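Local structure of acetyltransferase-like, GNAT family (Bacteroides thetaiotaomicron, 3EY5) at residues Y67-D71 and E72-V76; L95-L98 and C99-L102. The protein probably transfers an acetyl group to an amino group of a so far unidentified substrate, as a member of the GNAT acetyltransferase family. All blocks are in the same frame, centred on the assembly; numbering follows the deposited sequence.

Contact 1: Y67-D71 and E72-V76; sequences YWDFD and EFYYV
Phe70 and Phe73, the two phenylalanines flanking the turn of this hairpin, bring their rings together in a slid arrangement: the planes are only 26° apart, yet the rings barely overlap, and CB of Phe70 rather than its ring sits over a face of Phe73, 3.9 Å from the ring centroid. Phe73 has CG tucked between its own N and carbonyl carbon (chi1 64°), which brings the ring back against Phe70 although its CB starts away from that residue. The rings touch where Phe70 CD1 meets Phe73 CE1 at 3.5 Å. Replacing Phe73 by an alanine takes the ring away, and CB and one side of the Phe70 ring would probably lose their support and be free to shift. Between the same two residues, Phe70 N donates to Phe73 O at 2.9 Å. The loop is held by an Asx turn: in the conformer described, Asp71 N donates to Asp69 OD1 from above the carboxylate plane. These links close the antiparallel beta hairpin of strands 60-69 and 74-81, part of the central sheet of the GNAT fold. Farther from the turn, along the two strands, Trp68 and Tyr75 form a hydrogen-bonded pair, N to O in both directions, and on that face Trp68 CD1 meets the edge of the Tyr75 ring at CD2, 3.8 Å away. CB of Tyr75 also abuts the edge of the Phe70 ring. Helix 161-176 covers this side, and Tyr75 OH bonds to Tyr177 while Trp68 NE1 bonds to Glu77. On the other face Tyr67 and Tyr74 lie side by side with their ring planes at 82°, CE1 of Tyr67 being 3.9 Å from CD1 of Tyr74; Asp69 OD1 lies 3.8 Å from CE1 of Tyr74.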
loop_
_atom_site.group_PDB
_atom_site.type_symbol
_atom_site.label_atom_id
_atom_site.label_comp_id
_atom_site.label_asym_id
_atom_site.label_seq_id
_atom_site.Cartn_x
_atom_site.Cartn_y
_atom_site.Cartn_z
ATOM N N TYR A 67 -5.341 2.139 1.330
ATOM C CA TYR A 67 -4.582 3.321 1.595
ATOM C C TYR A 67 -5.213 4.141 2.710
ATOM O O TYR A 67 -6.409 4.025 3.034
ATOM C CB TYR A 67 -4.388 4.149 0.302
ATOM C CG TYR A 67 -5.646 4.810 -0.185
ATOM C CD1 TYR A 67 -6.068 6.013 0.362
ATOM C CD2 TYR A 67 -6.439 4.216 -1.184
ATOM C CE1 TYR A 67 -7.227 6.624 -0.058
ATOM C CE2 TYR A 67 -7.633 4.838 -1.627
ATOM C CZ TYR A 67 -8.013 6.029 -1.040
ATOM O OH TYR A 67 -9.148 6.666 -1.436
ATOM N N TRP A 68 -4.381 4.987 3.294
ATOM C CA TRP A 68 -4.816 5.934 4.283
ATOM C C TRP A 68 -4.757 7.342 3.709
ATOM O O TRP A 68 -3.822 7.724 2.985
ATOM C CB TRP A 68 -3.912 5.887 5.494
ATOM C CG TRP A 68 -3.900 4.587 6.180
ATOM C CD1 TRP A 68 -3.295 3.433 5.735
ATOM C CD2 TRP A 68 -4.502 4.273 7.441
ATOM N NE1 TRP A 68 -3.489 2.430 6.626
ATOM C CE2 TRP A 68 -4.228 2.910 7.693
ATOM C CE3 TRP A 68 -5.270 5.008 8.375
ATOM C CZ2 TRP A 68 -4.652 2.263 8.857
ATOM C CZ3 TRP A 68 -5.713 4.360 9.540
ATOM C CH2 TRP A 68 -5.401 3.003 9.769
ATOM N N ASP A 69 -5.756 8.109 4.115
ATOM C CA ASP A 69 -5.899 9.511 3.795
ATOM C C ASP A 69 -5.360 10.320 4.997
ATOM O O ASP A 69 -5.913 10.234 6.088
ATOM C CB ASP A 69 -7.389 9.742 3.549
ATOM C CG ASP A 69 -7.772 11.222 3.455
ATOM O OD1 ASP A 69 -6.893 12.098 3.182
ATOM O OD2 ASP A 69 -8.991 11.505 3.645
ATOM N N PHE A 70 -4.279 11.080 4.797
ATOM C CA PHE A 70 -3.674 11.933 5.839
ATOM C C PHE A 70 -3.680 13.422 5.477
ATOM O O PHE A 70 -2.766 14.166 5.851
ATOM C CB PHE A 70 -2.220 11.534 6.143
ATOM C CG PHE A 70 -2.070 10.221 6.850
ATOM C CD1 PHE A 70 -1.570 9.114 6.181
ATOM C CD2 PHE A 70 -2.411 10.084 8.194
ATOM C CE1 PHE A 70 -1.410 7.895 6.843
ATOM C CE2 PHE A 70 -2.266 8.861 8.848
ATOM C CZ PHE A 70 -1.766 7.766 8.160
ATOM N N ASP A 71 -4.706 13.860 4.749
ATOM C CA ASP A 71 -4.956 15.291 4.449
ATOM C C ASP A 71 -3.866 15.924 3.598
ATOM O O ASP A 71 -4.161 16.506 2.575
ATOM C CB ASP A 71 -5.203 16.142 5.709
ATOM C CG ASP A 71 -6.017 15.415 6.761
ATOM O OD1 ASP A 71 -7.212 15.134 6.507
ATOM O OD2 ASP A 71 -5.445 15.135 7.846
ATOM N N GLU A 72 -2.612 15.830 4.021
ATOM C CA GLU A 72 -1.510 16.306 3.194
ATOM C C GLU A 72 -1.128 15.317 2.090
ATOM O O GLU A 72 -0.700 15.736 1.018
ATOM C CB GLU A 72 -0.268 16.601 4.045
ATOM C CG GLU A 72 -0.490 17.636 5.129
ATOM C CD GLU A 72 -0.648 17.025 6.509
ATOM O OE1 GLU A 72 -0.628 15.776 6.626
ATOM O OE2 GLU A 72 -0.775 17.804 7.482
ATOM N N PHE A 73 -1.273 14.017 2.370
ATOM C CA PHE A 73 -0.759 12.931 1.503
ATOM C C PHE A 73 -1.572 11.670 1.758
ATOM O O PHE A 73 -2.309 11.596 2.772
ATOM C CB PHE A 73 0.725 12.624 1.771
ATOM C CG PHE A 73 0.987 12.100 3.155
ATOM C CD1 PHE A 73 1.161 10.741 3.384
ATOM C CD2 PHE A 73 1.089 12.959 4.222
ATOM C CE1 PHE A 73 1.393 10.258 4.661
ATOM C CE2 PHE A 73 1.306 12.471 5.521
ATOM C CZ PHE A 73 1.465 11.128 5.736
ATOM N N TYR A 74 -1.384 10.690 0.853
ATOM C CA TYR A 74 -1.923 9.353 0.949
ATOM C C TYR A 74 -0.805 8.306 1.170
ATOM O O TYR A 74 0.283 8.381 0.548
ATOM C CB TYR A 74 -2.661 8.993 -0.352
ATOM C CG TYR A 74 -3.859 9.859 -0.681
ATOM C CD1 TYR A 74 -5.022 9.813 0.089
ATOM C CD2 TYR A 74 -3.829 10.715 -1.774
ATOM C CE1 TYR A 74 -6.143 10.627 -0.226
ATOM C CE2 TYR A 74 -4.937 11.523 -2.114
ATOM C CZ TYR A 74 -6.082 11.468 -1.340
ATOM O OH TYR A 74 -7.138 12.273 -1.684
ATOM N N TYR A 75 -1.099 7.331 2.036
ATOM C CA TYR A 75 -0.162 6.244 2.329
ATOM C C TYR A 75 -0.736 4.943 1.815
ATOM O O TYR A 75 -1.853 4.556 2.221
ATOM C CB TYR A 75 0.074 6.101 3.834
ATOM C CG TYR A 75 0.901 4.888 4.158
ATOM C CD1 TYR A 75 2.216 4.762 3.665
ATOM C CD2 TYR A 75 0.380 3.846 4.935
ATOM C CE1 TYR A 75 2.976 3.643 3.942
ATOM C CE2 TYR A 75 1.151 2.715 5.230
ATOM C CZ TYR A 75 2.441 2.629 4.709
ATOM O OH TYR A 75 3.244 1.543 5.001
ATOM N N VAL A 76 -0.015 4.291 0.905
ATOM C CA VAL A 76 -0.490 3.032 0.356
ATOM C C VAL A 76 -0.020 1.881 1.272
ATOM O O VAL A 76 1.201 1.628 1.432
ATOM C CB VAL A 76 -0.077 2.811 -1.131
ATOM C CG1 VAL A 76 -0.399 1.385 -1.537
ATOM C CG2 VAL A 76 -0.816 3.824 -2.068
#

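Contact 2: L95-L98 and C99-L102; sequences LEHL and CEFL
His97 O is gripped by two backbone donors of the last helical turn: Phe101 N at 2.9 Å and Glu100 N, a weak bond at 3.1 Å. The same Glu100 runs its extended side chain back along the helix surface, so that in the conformer described CD lies 3.5 Å from ND1 of His97, with the carboxylate plane turned 66° from the imidazole. The two side chains cross at about a right angle. Glu100 CG, placed beside its own N (chi1 -48°), also rests against Glu96 O at 3.5 Å. CB of Phe101 approaches the other end of the same imidazole, 4.1 Å from NE2, and Phe101 stacks on Phe7, which the imidazole also meets. This is the C-terminal end of helix 90-101, the helix of a beta-alpha-beta unit that links strand 74-81 to the parallel strand 106-110. Leu95, Leu98 and Leu102 are buried here. Leu98 has CG anti to its N (chi1 172°), which carries CD1 along the helix to CD1 of Leu102, 3.5 Å away, while Leu102 N closes the turn on Leu98 O at 2.9 Å. Leu102 is the first residue to leave helical geometry. Leu98 packs on Ile65 of strand 60-69, and Leu95 touches Phe79 of strand 74-81 and Phe124 and Tyr125 of helix 116-127.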
loop_
_atom_site.group_PDB
_atom_site.type_symbol
_atom_site.label_atom_id
_atom_site.label_comp_id
_atom_site.label_asym_id
_atom_site.label_seq_id
_atom_site.Cartn_x
_atom_site.Cartn_y
_atom_site.Cartn_z
ATOM N N LEU A 95 -0.825 1.384 -11.732
ATOM C CA LEU A 95 -0.056 2.442 -11.092
ATOM C C LEU A 95 -0.386 3.754 -11.770
ATOM O O LEU A 95 -0.646 4.751 -11.114
ATOM C CB LEU A 95 1.431 2.180 -11.255
ATOM C CG LEU A 95 2.179 2.163 -9.962
ATOM C CD1 LEU A 95 1.721 0.869 -9.289
ATOM C CD2 LEU A 95 3.668 2.116 -10.274
ATOM N N GLU A 96 -0.376 3.715 -13.097
ATOM C CA GLU A 96 -0.783 4.824 -13.933
ATOM C C GLU A 96 -2.116 5.474 -13.516
ATOM O O GLU A 96 -2.167 6.689 -13.305
ATOM C CB GLU A 96 -0.836 4.322 -15.365
ATOM C CG GLU A 96 -1.605 5.147 -16.357
ATOM C CD GLU A 96 -1.653 4.458 -17.738
ATOM O OE1 GLU A 96 -1.317 3.249 -17.837
ATOM O OE2 GLU A 96 -2.018 5.131 -18.731
ATOM N N HIS A 97 -3.180 4.682 -13.386
ATOM C CA HIS A 97 -4.473 5.229 -12.955
ATOM C C HIS A 97 -4.538 5.534 -11.453
ATOM O O HIS A 97 -5.370 6.319 -11.018
ATOM C CB HIS A 97 -5.660 4.338 -13.366
ATOM C CG HIS A 97 -6.986 4.897 -12.949
ATOM N ND1 HIS A 97 -7.638 5.880 -13.662
ATOM C CD2 HIS A 97 -7.757 4.645 -11.868
ATOM C CE1 HIS A 97 -8.764 6.190 -13.046
ATOM N NE2 HIS A 97 -8.853 5.462 -11.948
ATOM N N LEU A 98 -3.652 4.930 -10.663
ATOM C CA LEU A 98 -3.614 5.221 -9.251
ATOM C C LEU A 98 -3.233 6.683 -9.032
ATOM O O LEU A 98 -3.785 7.361 -8.173
ATOM C CB LEU A 98 -2.628 4.295 -8.502
ATOM C CG LEU A 98 -2.437 4.722 -7.036
ATOM C CD1 LEU A 98 -3.708 4.531 -6.206
ATOM C CD2 LEU A 98 -1.253 4.026 -6.366
ATOM N N CYS A 99 -2.249 7.142 -9.790
ATOM C CA CYS A 99 -1.873 8.560 -9.825
ATOM C C CYS A 99 -2.944 9.523 -10.348
ATOM O O CYS A 99 -2.923 10.696 -10.027
ATOM C CB CYS A 99 -0.581 8.709 -10.621
ATOM S SG CYS A 99 0.721 7.770 -9.803
ATOM N N GLU A 100 -3.887 9.030 -11.135
ATOM C CA GLU A 100 -5.050 9.843 -11.510
ATOM C C GLU A 100 -6.049 9.904 -10.351
ATOM O O GLU A 100 -6.644 10.948 -10.059
ATOM C CB GLU A 100 -5.751 9.269 -12.737
ATOM C CG GLU A 100 -4.836 8.924 -13.890
ATOM C CD GLU A 100 -5.607 8.396 -15.112
ATOM O OE1 GLU A 100 -6.718 8.923 -15.410
ATOM O OE2 GLU A 100 -5.097 7.462 -15.785
ATOM N N PHE A 101 -6.245 8.759 -9.709
ATOM C CA PHE A 101 -7.303 8.595 -8.724
ATOM C C PHE A 101 -6.948 9.326 -7.440
ATOM O O PHE A 101 -7.831 9.915 -6.793
ATOM C CB PHE A 101 -7.506 7.104 -8.489
ATOM C CG PHE A 101 -8.616 6.763 -7.527
ATOM C CD1 PHE A 101 -9.943 7.092 -7.812
ATOM C CD2 PHE A 101 -8.333 6.053 -6.354
ATOM C CE1 PHE A 101 -10.955 6.767 -6.932
ATOM C CE2 PHE A 101 -9.335 5.710 -5.474
ATOM C CZ PHE A 101 -10.655 6.063 -5.756
ATOM N N LEU A 102 -5.657 9.281 -7.086
ATOM C CA LEU A 102 -5.112 9.955 -5.905
ATOM C C LEU A 102 -4.183 11.082 -6.378
ATOM O O LEU A 102 -3.145 10.833 -7.017
ATOM C CB LEU A 102 -4.357 8.967 -4.990
ATOM C CG LEU A 102 -5.063 7.703 -4.468
ATOM C CD1 LEU A 102 -4.141 6.893 -3.638
ATOM C CD2 LEU A 102 -6.322 8.007 -3.657
#

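Overall arrangement
Along the chain the two contacts come in series: the hairpin of contact 1 closes before helix 90-101, which carries contact 2, begins. Strand 74-81 links them, being the second arm of the hairpin and the first strand of the beta-alpha-beta unit. Their centres are about 13 Å apart, and they meet directly where Leu102, at the end of the helix, packs against both Tyr67 and Tyr74: its CD2 is 3.7 Å from CZ of Tyr67. The face bearing Tyr67 and Tyr74 thus receives the helix end, whereas helix 161-176 packs on the opposite face. Strand and helix are in this way packed together within the family's alpha/beta core.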